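Local coordinates for alpha-1,3-glucanase (Streptomyces thermodiastaticus, PDB 7C7D), which hydrolyses the alpha-1,3-glucosidic linkages of alpha-1,3-glucan, as a thermostable, probably endo-acting enzyme of glycoside hydrolase family 87, at residues L135-T140 and T165-G170; G237-I242 and N258-G263; A380-Y385 and E441-L446; T399-A404 and S423-L428; T518-A523 and T541-T546. All blocks are in the same frame, centred on the assembly; numbering follows the deposited sequence. Where two conformers were deposited one is given.

Contact 1 (L135-T140 and T165-G170)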
# COMPACT_ATOMS: atom_id res chain seq x y z
N LEU A 135 31.27 -5.17 -2.06
CA LEU A 135 30.66 -6.49 -2.18
C LEU A 135 30.78 -6.98 -3.62
O LEU A 135 30.87 -6.19 -4.56
CB LEU A 135 29.19 -6.43 -1.80
CG LEU A 135 28.84 -6.07 -0.35
CD1 LEU A 135 27.52 -6.71 0.04
CD2 LEU A 135 29.95 -6.48 0.61
N ASP A 136 30.76 -8.30 -3.78
CA ASP A 136 30.97 -8.90 -5.09
C ASP A 136 29.68 -9.06 -5.89
O ASP A 136 29.64 -9.84 -6.84
CB ASP A 136 31.66 -10.25 -4.96
CG ASP A 136 30.85 -11.24 -4.19
OD1 ASP A 136 29.81 -10.87 -3.60
OD2 ASP A 136 31.27 -12.41 -4.17
N ARG A 137 28.63 -8.36 -5.49
CA ARG A 137 27.43 -8.27 -6.30
C ARG A 137 26.94 -6.85 -6.19
O ARG A 137 27.30 -6.11 -5.26
CB ARG A 137 26.34 -9.19 -5.79
CG ARG A 137 26.38 -10.60 -6.26
CD ARG A 137 25.62 -11.51 -5.30
NE ARG A 137 26.29 -11.69 -4.01
CZ ARG A 137 26.33 -10.82 -2.99
NH1 ARG A 137 25.66 -9.68 -3.01
NH2 ARG A 137 27.00 -11.14 -1.90
N SER A 138 26.11 -6.46 -7.14
CA SER A 138 25.55 -5.12 -7.18
C SER A 138 24.04 -5.22 -7.28
O SER A 138 23.49 -6.28 -7.58
CB SER A 138 26.10 -4.34 -8.37
OG SER A 138 25.78 -5.00 -9.58
N LEU A 139 23.38 -4.09 -7.03
CA LEU A 139 21.94 -4.02 -7.19
C LEU A 139 21.63 -3.67 -8.64
O LEU A 139 22.26 -2.77 -9.22
CB LEU A 139 21.37 -2.94 -6.28
CG LEU A 139 21.42 -3.21 -4.78
CD1 LEU A 139 21.41 -1.90 -4.01
CD2 LEU A 139 20.27 -4.10 -4.36
N THR A 140 20.68 -4.37 -9.23
CA THR A 140 20.19 -4.01 -10.55
C THR A 140 19.19 -2.87 -10.42
O THR A 140 18.26 -2.95 -9.62
CB THR A 140 19.53 -5.22 -11.21
OG1 THR A 140 20.49 -6.28 -11.33
CG2 THR A 140 18.99 -4.86 -12.60
N THR A 165 14.71 -2.64 -5.49
CA THR A 165 15.68 -3.65 -5.87
C THR A 165 16.28 -4.23 -4.59
O THR A 165 16.49 -3.50 -3.61
CB THR A 165 16.74 -3.06 -6.80
OG1 THR A 165 17.64 -4.09 -7.22
CG2 THR A 165 17.53 -1.93 -6.12
N ARG A 166 16.51 -5.54 -4.58
CA ARG A 166 16.92 -6.22 -3.36
C ARG A 166 18.15 -7.09 -3.60
O ARG A 166 18.44 -7.50 -4.72
CB ARG A 166 15.79 -7.06 -2.76
CG ARG A 166 15.45 -8.32 -3.55
CD ARG A 166 14.36 -9.14 -2.85
NE ARG A 166 14.05 -10.35 -3.60
CZ ARG A 166 13.27 -11.33 -3.16
NH1 ARG A 166 12.71 -11.26 -1.96
NH2 ARG A 166 13.06 -12.40 -3.92
N LEU A 167 18.84 -7.40 -2.51
CA LEU A 167 20.04 -8.21 -2.57
C LEU A 167 20.30 -8.81 -1.20
O LEU A 167 20.24 -8.10 -0.19
CB LEU A 167 21.23 -7.32 -2.96
CG LEU A 167 22.56 -7.94 -3.37
CD1 LEU A 167 22.34 -9.10 -4.33
CD2 LEU A 167 23.44 -6.87 -4.01
N LEU A 168 20.56 -10.11 -1.16
CA LEU A 168 21.15 -10.70 0.03
C LEU A 168 22.60 -10.23 0.12
O LEU A 168 23.33 -10.24 -0.88
CB LEU A 168 21.11 -12.23 -0.06
CG LEU A 168 19.74 -12.89 0.04
CD1 LEU A 168 19.81 -14.36 -0.36
CD2 LEU A 168 19.16 -12.76 1.44
N LEU A 169 23.02 -9.79 1.31
CA LEU A 169 24.36 -9.22 1.43
C LEU A 169 25.46 -10.27 1.40
O LEU A 169 26.62 -9.91 1.17
CB LEU A 169 24.46 -8.36 2.69
CG LEU A 169 23.60 -7.10 2.72
CD1 LEU A 169 23.66 -6.45 4.10
CD2 LEU A 169 24.02 -6.11 1.64
N GLY A 170 25.14 -11.54 1.63
CA GLY A 170 26.17 -12.54 1.82
C GLY A 170 26.96 -12.37 3.10
O GLY A 170 27.93 -13.11 3.32
O HOH W 1 19.23 -6.40 -7.52
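Leu139 meets Leu167 where the two sheets of a beta-sandwich face each other: strand 133-142 belongs to one sheet and strand 163-169 to the other. Their short segments run nearly antiparallel, but the contact is made by side chains, with the axes 6.5 Å apart. Leu139 carries CD2 across the gap to within 3.6 Å of Leu167 CB. Leu167 CD2 in turn reaches the carbonyl O of Ser138 at 3.6 Å. Val114 and Val128, one from each sheet, add to the packing round Leu139. Further along, Leu135 and Leu169 meet at an angle, CD1 of the first 3.9 Å from CD2 of the second.

Arg137 closes the solvent side. The bend of its chain at chi3 (-71°) brings the guanidinium alongside the end of Leu167, edge toward CD2, with NH1 3.6 Å from Leu167 CG. NH2 gives a weak hydrogen bond to Leu169 O, which sits at the edge of the group, whereas Leu168 O lies over one face, where the angle is too poor for a bond from NH1. At the other end Thr165 has its hydroxyl anti to the backbone N (chi1 -176°), turned toward the neighbouring strand. OG1 donates to Thr140 O at 2.7 Å, and it also accepts from a water that bridges Thr140 N and Arg166 O.

Contact 2 (G237-I242 and N258-G263); sequences GGVVWI and NVTLQG
Val240 and Leu261 run alongside each other from neighbouring parallel strands of the beta-helix, and the inner face of the pair is built round them. Val240 CG1 comes within 3.4 Å of Leu261 CD1 in the conformer described, shorter than a usual carbon contact, a value made doubtful by the second conformer of Leu261. The other branch, Val240 CG2, meets Val259 CG2 at 3.7 Å. Ile242 comes from further along its strand, its CD1 3.6 Å from Leu261 CG.

The backbone ladder is straightest just here. Val240 N donates to Thr260 O at 2.7 Å, and Val240 O takes the N-H of Gln262, so Val240 is gripped at both its polar atoms.

The reverse face is looser round Val239 and Gln262, which are partly exposed, while Thr260 and Trp241 are buried. The indole of Trp241, with CG anti to the backbone N (chi1 174°), swings back across the neighbouring strand and places CZ3 4.0 Å from Gln262 CG and 3.4 Å from Gly263 O. Towards Gly237, which is exposed, a water links Gly238 O to Thr260 OG1, and Gly237 N bonds Asn258 O.

Strand 238-242 is flanked on its other side by strand 209-210, and strand 259-263 by strand 286-289, whose Leu288 touches Leu261. Helix 225-234 covers the inner face of the first strand, with Ala231 on Val240 and Phe228 on Ile242.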
# COMPACT_ATOMS: atom_id res chain seq x y z
N GLY A 237 -4.69 -32.12 -0.28
CA GLY A 237 -4.66 -32.32 1.16
C GLY A 237 -3.29 -32.21 1.77
O GLY A 237 -3.14 -32.44 2.98
N GLY A 238 -2.27 -31.86 0.98
CA GLY A 238 -0.91 -31.83 1.47
C GLY A 238 -0.13 -30.61 1.01
O GLY A 238 -0.70 -29.54 0.81
N VAL A 239 1.18 -30.78 0.83
CA VAL A 239 2.09 -29.66 0.66
C VAL A 239 2.86 -29.85 -0.64
O VAL A 239 3.43 -30.92 -0.88
CB VAL A 239 3.07 -29.55 1.84
CG1 VAL A 239 4.08 -28.43 1.59
CG2 VAL A 239 2.31 -29.32 3.14
N VAL A 240 2.85 -28.82 -1.48
CA VAL A 240 3.74 -28.71 -2.62
C VAL A 240 4.93 -27.87 -2.20
O VAL A 240 4.77 -26.75 -1.70
CB VAL A 240 3.02 -28.08 -3.82
CG1 VAL A 240 4.00 -27.82 -4.93
CG2 VAL A 240 1.90 -28.97 -4.30
N TRP A 241 6.13 -28.40 -2.43
CA TRP A 241 7.37 -27.75 -2.04
C TRP A 241 7.99 -27.09 -3.26
O TRP A 241 8.09 -27.71 -4.33
CB TRP A 241 8.33 -28.79 -1.47
CG TRP A 241 9.70 -28.27 -1.16
CD1 TRP A 241 10.87 -28.64 -1.76
CD2 TRP A 241 10.04 -27.31 -0.17
NE1 TRP A 241 11.92 -27.96 -1.20
CE2 TRP A 241 11.44 -27.13 -0.22
CE3 TRP A 241 9.31 -26.56 0.76
CZ2 TRP A 241 12.12 -26.25 0.62
CZ3 TRP A 241 9.98 -25.70 1.60
CH2 TRP A 241 11.37 -25.55 1.53
N ILE A 242 8.41 -25.84 -3.10
CA ILE A 242 9.11 -25.09 -4.14
C ILE A 242 10.54 -24.90 -3.66
O ILE A 242 10.80 -24.01 -2.83
CB ILE A 242 8.44 -23.73 -4.40
CG1 ILE A 242 6.95 -23.88 -4.72
CG2 ILE A 242 9.16 -23.01 -5.54
CD1 ILE A 242 6.21 -22.54 -4.74
N ASN A 258 -7.25 -27.05 -1.68
CA ASN A 258 -6.83 -28.16 -0.83
C ASN A 258 -5.33 -28.44 -0.95
O ASN A 258 -4.90 -29.57 -1.17
CB ASN A 258 -7.64 -29.43 -1.13
CG ASN A 258 -9.12 -29.24 -0.90
OD1 ASN A 258 -9.94 -29.57 -1.76
ND2 ASN A 258 -9.47 -28.71 0.25
N VAL A 259 -4.53 -27.38 -0.83
CA VAL A 259 -3.10 -27.51 -1.04
C VAL A 259 -2.39 -26.37 -0.35
O VAL A 259 -2.90 -25.25 -0.26
CB VAL A 259 -2.77 -27.58 -2.56
CG1 VAL A 259 -2.93 -26.20 -3.21
CG2 VAL A 259 -1.37 -28.14 -2.78
N THR A 260 -1.19 -26.66 0.15
CA THR A 260 -0.25 -25.66 0.60
C THR A 260 0.86 -25.58 -0.44
O THR A 260 1.43 -26.61 -0.82
CB THR A 260 0.33 -26.05 1.96
OG1 THR A 260 -0.70 -26.01 2.95
CG2 THR A 260 1.46 -25.12 2.36
N LEU A 261 1.12 -24.39 -0.94
CA LEU A 261 2.24 -24.13 -1.83
C LEU A 261 3.28 -23.40 -1.00
O LEU A 261 3.08 -22.23 -0.63
CB LEU A 261 1.78 -23.30 -3.02
CG LEU A 261 2.67 -23.19 -4.26
CD1 LEU A 261 3.16 -24.54 -4.70
CD2 LEU A 261 1.90 -22.52 -5.39
N GLN A 262 4.38 -24.08 -0.69
CA GLN A 262 5.36 -23.59 0.26
C GLN A 262 6.74 -23.53 -0.36
O GLN A 262 7.24 -24.53 -0.88
CB GLN A 262 5.40 -24.49 1.49
CG GLN A 262 6.44 -24.08 2.50
CD GLN A 262 6.27 -24.80 3.81
OE1 GLN A 262 5.28 -25.50 4.03
NE2 GLN A 262 7.24 -24.63 4.71
N GLY A 263 7.35 -22.34 -0.29
CA GLY A 263 8.74 -22.17 -0.67
C GLY A 263 9.67 -22.21 0.53
O GLY A 263 9.27 -22.40 1.68
O HOH W 2 -2.36 -28.28 2.74

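Contact 3 (A380-Y385 and E441-L446)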
# COMPACT_ATOMS: atom_id res chain seq x y z
N ALA A 380 -7.81 -1.81 -0.63
CA ALA A 380 -9.16 -1.34 -0.89
C ALA A 380 -10.17 -2.44 -0.63
O ALA A 380 -9.88 -3.63 -0.77
CB ALA A 380 -9.32 -0.85 -2.34
N MET A 381 -11.37 -2.01 -0.24
CA MET A 381 -12.56 -2.85 -0.23
C MET A 381 -13.59 -2.17 -1.11
O MET A 381 -13.93 -1.00 -0.88
CB MET A 381 -13.10 -3.01 1.18
CG MET A 381 -12.14 -3.65 2.14
SD MET A 381 -12.98 -4.11 3.67
CE MET A 381 -11.60 -4.29 4.78
N TRP A 382 -14.08 -2.87 -2.12
CA TRP A 382 -15.06 -2.30 -3.03
C TRP A 382 -16.24 -3.25 -3.07
O TRP A 382 -16.15 -4.32 -3.67
CB TRP A 382 -14.45 -2.10 -4.41
CG TRP A 382 -15.36 -1.45 -5.41
CD1 TRP A 382 -16.45 -0.67 -5.15
CD2 TRP A 382 -15.25 -1.54 -6.83
NE1 TRP A 382 -17.03 -0.27 -6.33
CE2 TRP A 382 -16.31 -0.78 -7.38
CE3 TRP A 382 -14.36 -2.18 -7.70
CZ2 TRP A 382 -16.50 -0.65 -8.75
CZ3 TRP A 382 -14.55 -2.05 -9.06
CH2 TRP A 382 -15.61 -1.29 -9.58
N SER A 383 -17.33 -2.88 -2.41
CA SER A 383 -18.45 -3.79 -2.19
C SER A 383 -19.42 -3.79 -3.37
O SER A 383 -20.58 -3.40 -3.28
CB SER A 383 -19.14 -3.48 -0.87
OG SER A 383 -18.39 -4.03 0.20
N LEU A 384 -18.90 -4.26 -4.50
CA LEU A 384 -19.73 -4.59 -5.65
C LEU A 384 -20.26 -6.01 -5.51
O LEU A 384 -19.61 -6.87 -4.90
CB LEU A 384 -18.87 -4.55 -6.91
CG LEU A 384 -18.67 -3.27 -7.70
CD1 LEU A 384 -18.26 -3.63 -9.12
CD2 LEU A 384 -19.92 -2.41 -7.71
N TYR A 385 -21.44 -6.24 -6.07
CA TYR A 385 -22.08 -7.56 -6.15
C TYR A 385 -22.65 -8.02 -4.81
O TYR A 385 -23.84 -8.37 -4.73
CB TYR A 385 -21.14 -8.64 -6.72
CG TYR A 385 -20.27 -8.20 -7.88
CD1 TYR A 385 -20.83 -7.80 -9.08
CD2 TYR A 385 -18.89 -8.20 -7.76
CE1 TYR A 385 -20.04 -7.40 -10.14
CE2 TYR A 385 -18.08 -7.79 -8.81
CZ TYR A 385 -18.66 -7.40 -10.00
OH TYR A 385 -17.87 -7.00 -11.05
N GLU A 441 -22.43 -0.63 -10.52
CA GLU A 441 -23.51 -1.32 -9.84
C GLU A 441 -23.42 -2.82 -10.11
O GLU A 441 -22.87 -3.23 -11.13
CB GLU A 441 -24.88 -0.80 -10.33
CG GLU A 441 -25.17 0.65 -9.95
CD GLU A 441 -25.60 0.83 -8.50
OE1 GLU A 441 -25.63 -0.16 -7.74
OE2 GLU A 441 -25.92 1.98 -8.12
N PRO A 442 -23.96 -3.66 -9.21
CA PRO A 442 -24.67 -3.32 -7.97
C PRO A 442 -23.71 -3.06 -6.82
O PRO A 442 -22.88 -3.91 -6.49
CB PRO A 442 -25.51 -4.57 -7.70
CG PRO A 442 -24.70 -5.68 -8.26
CD PRO A 442 -24.00 -5.12 -9.48
N PHE A 443 -23.83 -1.89 -6.23
CA PHE A 443 -22.98 -1.45 -5.13
C PHE A 443 -23.74 -1.53 -3.82
O PHE A 443 -24.95 -1.32 -3.77
CB PHE A 443 -22.55 -0.01 -5.39
CG PHE A 443 -21.69 0.58 -4.30
CD1 PHE A 443 -20.39 0.14 -4.09
CD2 PHE A 443 -22.18 1.60 -3.48
CE1 PHE A 443 -19.60 0.68 -3.09
CE2 PHE A 443 -21.39 2.16 -2.49
CZ PHE A 443 -20.10 1.70 -2.29
N HIS A 444 -23.02 -1.86 -2.75
CA HIS A 444 -23.61 -1.97 -1.42
C HIS A 444 -23.02 -0.91 -0.51
O HIS A 444 -21.87 -1.06 -0.05
CB HIS A 444 -23.38 -3.37 -0.87
CG HIS A 444 -24.09 -4.41 -1.67
ND1 HIS A 444 -25.34 -4.89 -1.33
CD2 HIS A 444 -23.76 -5.02 -2.84
CE1 HIS A 444 -25.74 -5.76 -2.24
NE2 HIS A 444 -24.80 -5.86 -3.17
N PRO A 445 -23.75 0.16 -0.21
CA PRO A 445 -23.19 1.25 0.59
C PRO A 445 -22.86 0.82 2.01
O PRO A 445 -23.26 -0.24 2.49
CB PRO A 445 -24.30 2.31 0.58
CG PRO A 445 -25.16 1.97 -0.59
CD PRO A 445 -25.09 0.48 -0.74
N LEU A 446 -22.10 1.69 2.68
CA LEU A 446 -21.66 1.43 4.05
C LEU A 446 -22.85 1.09 4.94
O LEU A 446 -23.90 1.74 4.89
CB LEU A 446 -20.97 2.68 4.60
CG LEU A 446 -19.71 3.13 3.85
CD1 LEU A 446 -19.41 4.60 4.16
CD2 LEU A 446 -18.52 2.26 4.18
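His444 lies along the backbone of Ser383 to Tyr385, and most of its side chain lies against two carbonyls there. CB starts 3.7 Å from Ser383 O, and CG passes 4.0 Å from the same oxygen. With CG anti to its carbonyl carbon (chi1 -65°), the ring is laid so that Ser383 O falls at its edge, in plane, 3.6 Å from CD2. CE1 is 4.1 Å from Tyr385 O, and at the tip NE2 gives that oxygen a weak, bent hydrogen bond of 3.1 Å (138° at the hydrogen). Replacing His444 by an alanine removes the ring, and Tyr385 O would probably lose this donor.

The backbones hold more firmly. His444 N bonds Ser383 O at 2.9 Å and Tyr385 N bonds Pro442 O at 2.8 Å, a single bridge pairing Leu384 with Phe443. Ser383, centre of an inverse gamma turn, presents its carbonyl to the other loop, and the peptide bond before Pro442 is cis. Glu441 OE1 takes the N-H of Phe443, and OE2 forms a salt bridge with Lys438. Beneath, Phe443 CE1 comes to the edge of the Trp382 indole, 4.0 Å from CD1, and Trp382 NE1 bonds Lys438 O.

Loops meeting in this way, beyond the ends of the strands, are characteristic of a parallel beta-helix, whose long connections pack on one another outside the regular coils.

Contact 4 (T399-A404 and S423-L428)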
# COMPACT_ATOMS: atom_id res chain seq x y z
N THR A 399 3.13 2.89 2.25
CA THR A 399 3.85 4.10 1.88
C THR A 399 3.74 4.35 0.38
O THR A 399 3.85 3.42 -0.43
CB THR A 399 5.33 4.03 2.31
OG1 THR A 399 6.06 5.08 1.68
CG2 THR A 399 5.98 2.69 1.96
N GLN A 400 3.49 5.59 0.04
CA GLN A 400 3.61 6.07 -1.33
C GLN A 400 2.74 5.35 -2.36
O GLN A 400 3.24 4.93 -3.41
CB GLN A 400 5.08 6.12 -1.76
CG GLN A 400 5.79 7.39 -1.28
CD GLN A 400 5.27 8.66 -1.96
OE1 GLN A 400 4.44 8.59 -2.87
NE2 GLN A 400 5.78 9.81 -1.53
N PRO A 401 1.42 5.25 -2.15
CA PRO A 401 0.56 4.94 -3.30
C PRO A 401 0.63 6.12 -4.26
O PRO A 401 0.59 7.28 -3.84
CB PRO A 401 -0.83 4.79 -2.67
CG PRO A 401 -0.78 5.69 -1.45
CD PRO A 401 0.65 5.63 -0.95
N ASN A 402 0.77 5.84 -5.57
CA ASN A 402 1.10 6.91 -6.51
C ASN A 402 -0.05 7.88 -6.69
O ASN A 402 0.16 9.06 -7.01
CB ASN A 402 1.36 6.36 -7.92
CG ASN A 402 2.46 5.33 -8.00
OD1 ASN A 402 2.41 4.48 -8.89
ND2 ASN A 402 3.46 5.40 -7.13
N LEU A 403 -1.28 7.38 -6.58
CA LEU A 403 -2.49 8.17 -6.68
C LEU A 403 -3.53 7.47 -5.81
O LEU A 403 -3.36 6.30 -5.44
CB LEU A 403 -2.95 8.31 -8.14
CG LEU A 403 -3.18 7.05 -8.95
CD1 LEU A 403 -4.64 6.61 -8.86
CD2 LEU A 403 -2.77 7.25 -10.41
N ALA A 404 -4.59 8.19 -5.48
CA ALA A 404 -5.66 7.66 -4.64
C ALA A 404 -5.18 7.37 -3.22
O ALA A 404 -4.27 8.04 -2.71
CB ALA A 404 -6.36 6.47 -5.31
N SER A 423 1.75 6.50 5.16
CA SER A 423 2.58 7.67 4.97
C SER A 423 2.66 8.04 3.50
O SER A 423 2.74 7.16 2.63
CB SER A 423 4.00 7.46 5.48
OG SER A 423 4.01 6.98 6.82
N ASP A 424 2.65 9.35 3.24
CA ASP A 424 3.03 9.93 1.95
C ASP A 424 2.08 9.51 0.82
O ASP A 424 2.44 8.73 -0.07
CB ASP A 424 4.48 9.56 1.60
CG ASP A 424 5.48 10.24 2.49
OD1 ASP A 424 5.38 11.47 2.65
OD2 ASP A 424 6.37 9.55 3.04
N THR A 425 0.88 10.06 0.85
CA THR A 425 -0.07 9.86 -0.23
C THR A 425 -0.11 11.07 -1.17
O THR A 425 0.45 12.13 -0.90
CB THR A 425 -1.47 9.51 0.30
OG1 THR A 425 -1.98 10.60 1.08
CG2 THR A 425 -1.42 8.27 1.17
N ASN A 426 -0.81 10.89 -2.29
CA ASN A 426 -0.70 11.84 -3.38
C ASN A 426 -2.06 12.23 -3.93
O ASN A 426 -3.10 11.92 -3.33
CB ASN A 426 0.19 11.25 -4.47
CG ASN A 426 1.62 11.14 -4.00
OD1 ASN A 426 2.28 12.15 -3.81
ND2 ASN A 426 2.10 9.91 -3.79
N ALA A 427 -2.07 12.92 -5.07
CA ALA A 427 -3.30 13.45 -5.62
C ALA A 427 -4.30 12.33 -5.86
O ALA A 427 -3.94 11.21 -6.23
CB ALA A 427 -3.02 14.20 -6.92
N LEU A 428 -5.56 12.66 -5.65
CA LEU A 428 -6.76 11.86 -5.91
C LEU A 428 -7.18 11.05 -4.70
O LEU A 428 -8.20 10.36 -4.78
CB LEU A 428 -6.70 10.97 -7.17
CG LEU A 428 -6.34 11.71 -8.47
CD1 LEU A 428 -6.30 10.74 -9.64
CD2 LEU A 428 -7.33 12.83 -8.75
O HOH W 3 6.92 6.93 3.48
O HOH W 4 -1.81 8.73 -3.49
O HOH W 5 -1.35 11.30 -7.90
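Asn426 reaches across with one nitrogen to two oxygens of the adjoining coil. ND2 donates to Gln400 OE1 at 2.8 Å and to Pro401 O at 3.0 Å, and both acceptors lie close to the plane of the asparagine amide, so its rotation is fixed. Gln400 meets it with a chain bent at chi2 (-68°), folding the amide back over Asp424; NE2 passes 3.4 Å from Asp424 CB, and the amide planes of Gln400 and Asn426 are 29° apart. Beside them Pro401 CG rests on Thr425 CG2 at 3.7 Å.

Round this lie the backbone bonds at the two ends: Gln400 N to Ser423 O, where the strands finish, and Ala404 N to Ala427 O. Gln400 and Asp424 both have positive phi and turn their coils at equivalent corners. A water ties Pro401 O, Ala404 O and Asn426 N together, and another joins Asn402 O to Ala427 O.

Much of the outer shell comes from residues 85-90, near the calcium ligands Ser88 and Gln91, and Arg459 adds a charge from the beta-helix. Gln400 NE2 donates to Ser85 O and Ala87 O. Asp424 OD1 forms salt bridges with Arg90 and Arg459, while OD2 takes the N-H of Gly89. The calcium ion is about 7 Å from the side chain of Asp424.

A buried contact so rich in amides, waters and paired charges stacks one coil on the next and is consistent with an interface to the calcium-bearing domain built from hydrogen bonds and salt bridges.

Contact 5 (T518-A523 and T541-T546)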
# COMPACT_ATOMS: atom_id res chain seq x y z
N THR A 518 -18.48 9.77 14.70
CA THR A 518 -17.85 10.19 15.95
C THR A 518 -16.34 10.12 15.79
O THR A 518 -15.81 9.09 15.37
CB THR A 518 -18.27 9.27 17.10
OG1 THR A 518 -19.69 9.29 17.23
CG2 THR A 518 -17.63 9.74 18.42
N VAL A 519 -15.67 11.22 16.09
CA VAL A 519 -14.21 11.24 16.20
C VAL A 519 -13.89 11.37 17.68
O VAL A 519 -14.26 12.37 18.31
CB VAL A 519 -13.61 12.41 15.40
CG1 VAL A 519 -12.10 12.48 15.62
CG2 VAL A 519 -13.94 12.26 13.92
N ASP A 520 -13.25 10.35 18.24
CA ASP A 520 -12.97 10.32 19.68
C ASP A 520 -11.52 9.91 19.89
O ASP A 520 -11.17 8.74 19.75
CB ASP A 520 -13.92 9.36 20.40
CG ASP A 520 -13.78 9.42 21.91
OD1 ASP A 520 -12.74 9.89 22.43
OD2 ASP A 520 -14.73 8.99 22.60
N GLY A 521 -10.69 10.88 20.25
CA GLY A 521 -9.31 10.62 20.59
C GLY A 521 -8.42 10.79 19.38
O GLY A 521 -8.41 9.94 18.49
N ALA A 522 -7.68 11.89 19.32
CA ALA A 522 -6.76 12.08 18.21
C ALA A 522 -5.62 12.97 18.67
O ALA A 522 -5.81 13.87 19.50
CB ALA A 522 -7.44 12.67 16.98
N ALA A 523 -4.44 12.70 18.14
CA ALA A 523 -3.26 13.54 18.31
C ALA A 523 -2.92 14.08 16.93
O ALA A 523 -2.46 13.33 16.06
CB ALA A 523 -2.10 12.74 18.88
N THR A 541 -19.74 14.30 15.89
CA THR A 541 -19.32 14.62 17.24
C THR A 541 -17.82 14.42 17.37
O THR A 541 -17.28 13.41 16.90
CB THR A 541 -20.04 13.71 18.24
OG1 THR A 541 -21.45 13.93 18.12
CG2 THR A 541 -19.60 14.01 19.68
N PHE A 542 -17.15 15.39 18.00
CA PHE A 542 -15.71 15.35 18.20
C PHE A 542 -15.39 15.43 19.68
O PHE A 542 -15.84 16.35 20.37
CB PHE A 542 -15.04 16.52 17.49
CG PHE A 542 -15.28 16.52 16.01
CD1 PHE A 542 -16.47 17.01 15.49
CD2 PHE A 542 -14.35 15.99 15.13
CE1 PHE A 542 -16.72 17.00 14.13
CE2 PHE A 542 -14.59 15.97 13.76
CZ PHE A 542 -15.78 16.48 13.27
N ARG A 543 -14.62 14.46 20.17
CA ARG A 543 -14.16 14.45 21.55
C ARG A 543 -12.68 14.11 21.58
O ARG A 543 -12.19 13.31 20.78
CB ARG A 543 -14.87 13.35 22.38
CG ARG A 543 -16.36 13.53 22.60
CD ARG A 543 -16.88 12.47 23.57
NE ARG A 543 -16.75 11.12 23.05
CZ ARG A 543 -17.71 10.47 22.38
NH1 ARG A 543 -18.87 11.07 22.17
NH2 ARG A 543 -17.50 9.24 21.94
N ASN A 544 -11.96 14.71 22.54
CA ASN A 544 -10.60 14.29 22.86
C ASN A 544 -9.64 14.42 21.68
O ASN A 544 -8.71 13.63 21.54
CB ASN A 544 -10.61 12.87 23.43
CG ASN A 544 -11.55 12.75 24.60
OD1 ASN A 544 -11.55 13.63 25.47
ND2 ASN A 544 -12.38 11.71 24.61
N VAL A 545 -9.84 15.44 20.85
CA VAL A 545 -8.94 15.73 19.74
C VAL A 545 -7.99 16.84 20.20
O VAL A 545 -8.42 17.97 20.45
CB VAL A 545 -9.71 16.13 18.48
CG1 VAL A 545 -8.74 16.55 17.37
CG2 VAL A 545 -10.60 14.98 18.03
N THR A 546 -6.71 16.50 20.33
CA THR A 546 -5.67 17.44 20.73
C THR A 546 -4.86 17.82 19.49
O THR A 546 -4.26 16.95 18.86
CB THR A 546 -4.74 16.77 21.74
OG1 THR A 546 -5.50 16.30 22.87
CG2 THR A 546 -3.65 17.73 22.21
O HOH W 6 -20.65 9.40 19.92
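Val519 sits at the middle of the apolar face, packed against Phe542 and Val545. Its CB is 3.7 Å from Phe542 CD2, and CG1, anti to the backbone N (chi1 175°), touches Val545 CG2 at 3.8 Å. Ala522 CB follows at 4.1 Å from the same methyl. Phe502 and Phe504, on a facing strand, close over Val519 inside the coil.

Between the two faces runs a parallel ladder: Val519 N to Thr541 O and Arg543 N to Val519 O, with Gly521 N on Arg543 O. At Asn544 the chain turns a corner, yet its O still takes the N-H of Ala522, and Thr546 N then bonds Ala522 O.

On the outer face Asp520 is held at both oxygens. Arg543, in the conformer described, bends at chi3 and comes side-on, NE at 3.0 Å and NH2 at 2.9 Å, both to OD2; the guanidinium stands 79° to the carboxylate plane and holds OD2 in its own plane. OD1 takes Asn544 ND2 at 2.9 Å, on its syn side but tilted 32° out of the carboxylate plane. A leucine in place of Asp520 would probably leave the Arg543 charge without its mate and the amide of Asn544 able to turn. Thr518 CG2 lies 3.6 Å from Arg543 NH2 at the rim.

Aligned apolar residues inside and polar pairs outside, on successive parallel strands, are characteristic of neighbouring rungs of a right-handed parallel beta-helix, the fold of pectate lyase-like proteins.

Overall arrangement
Contact 4 is the buried one, about 9 Å from the centre of the chain to its own centre, and relies on amides and waters, with salt bridges from Asp424 to surrounding arginines; contacts 1, 2, 3 and 5 lie further out and are partly buried. Contacts 2 and 5 repeat one scheme near the two ends of the beta-helix, their centres about 47 Å apart: a parallel ladder with apolar side chains within, though only contact 5 carries a salt bridge outside. Contacts 3 and 4 join connections between strands instead. Contact 1 stands apart in the beta-sandwich domain, where two sheets meet through leucines with few direct polar bonds. That domain's calcium site lies near contact 4.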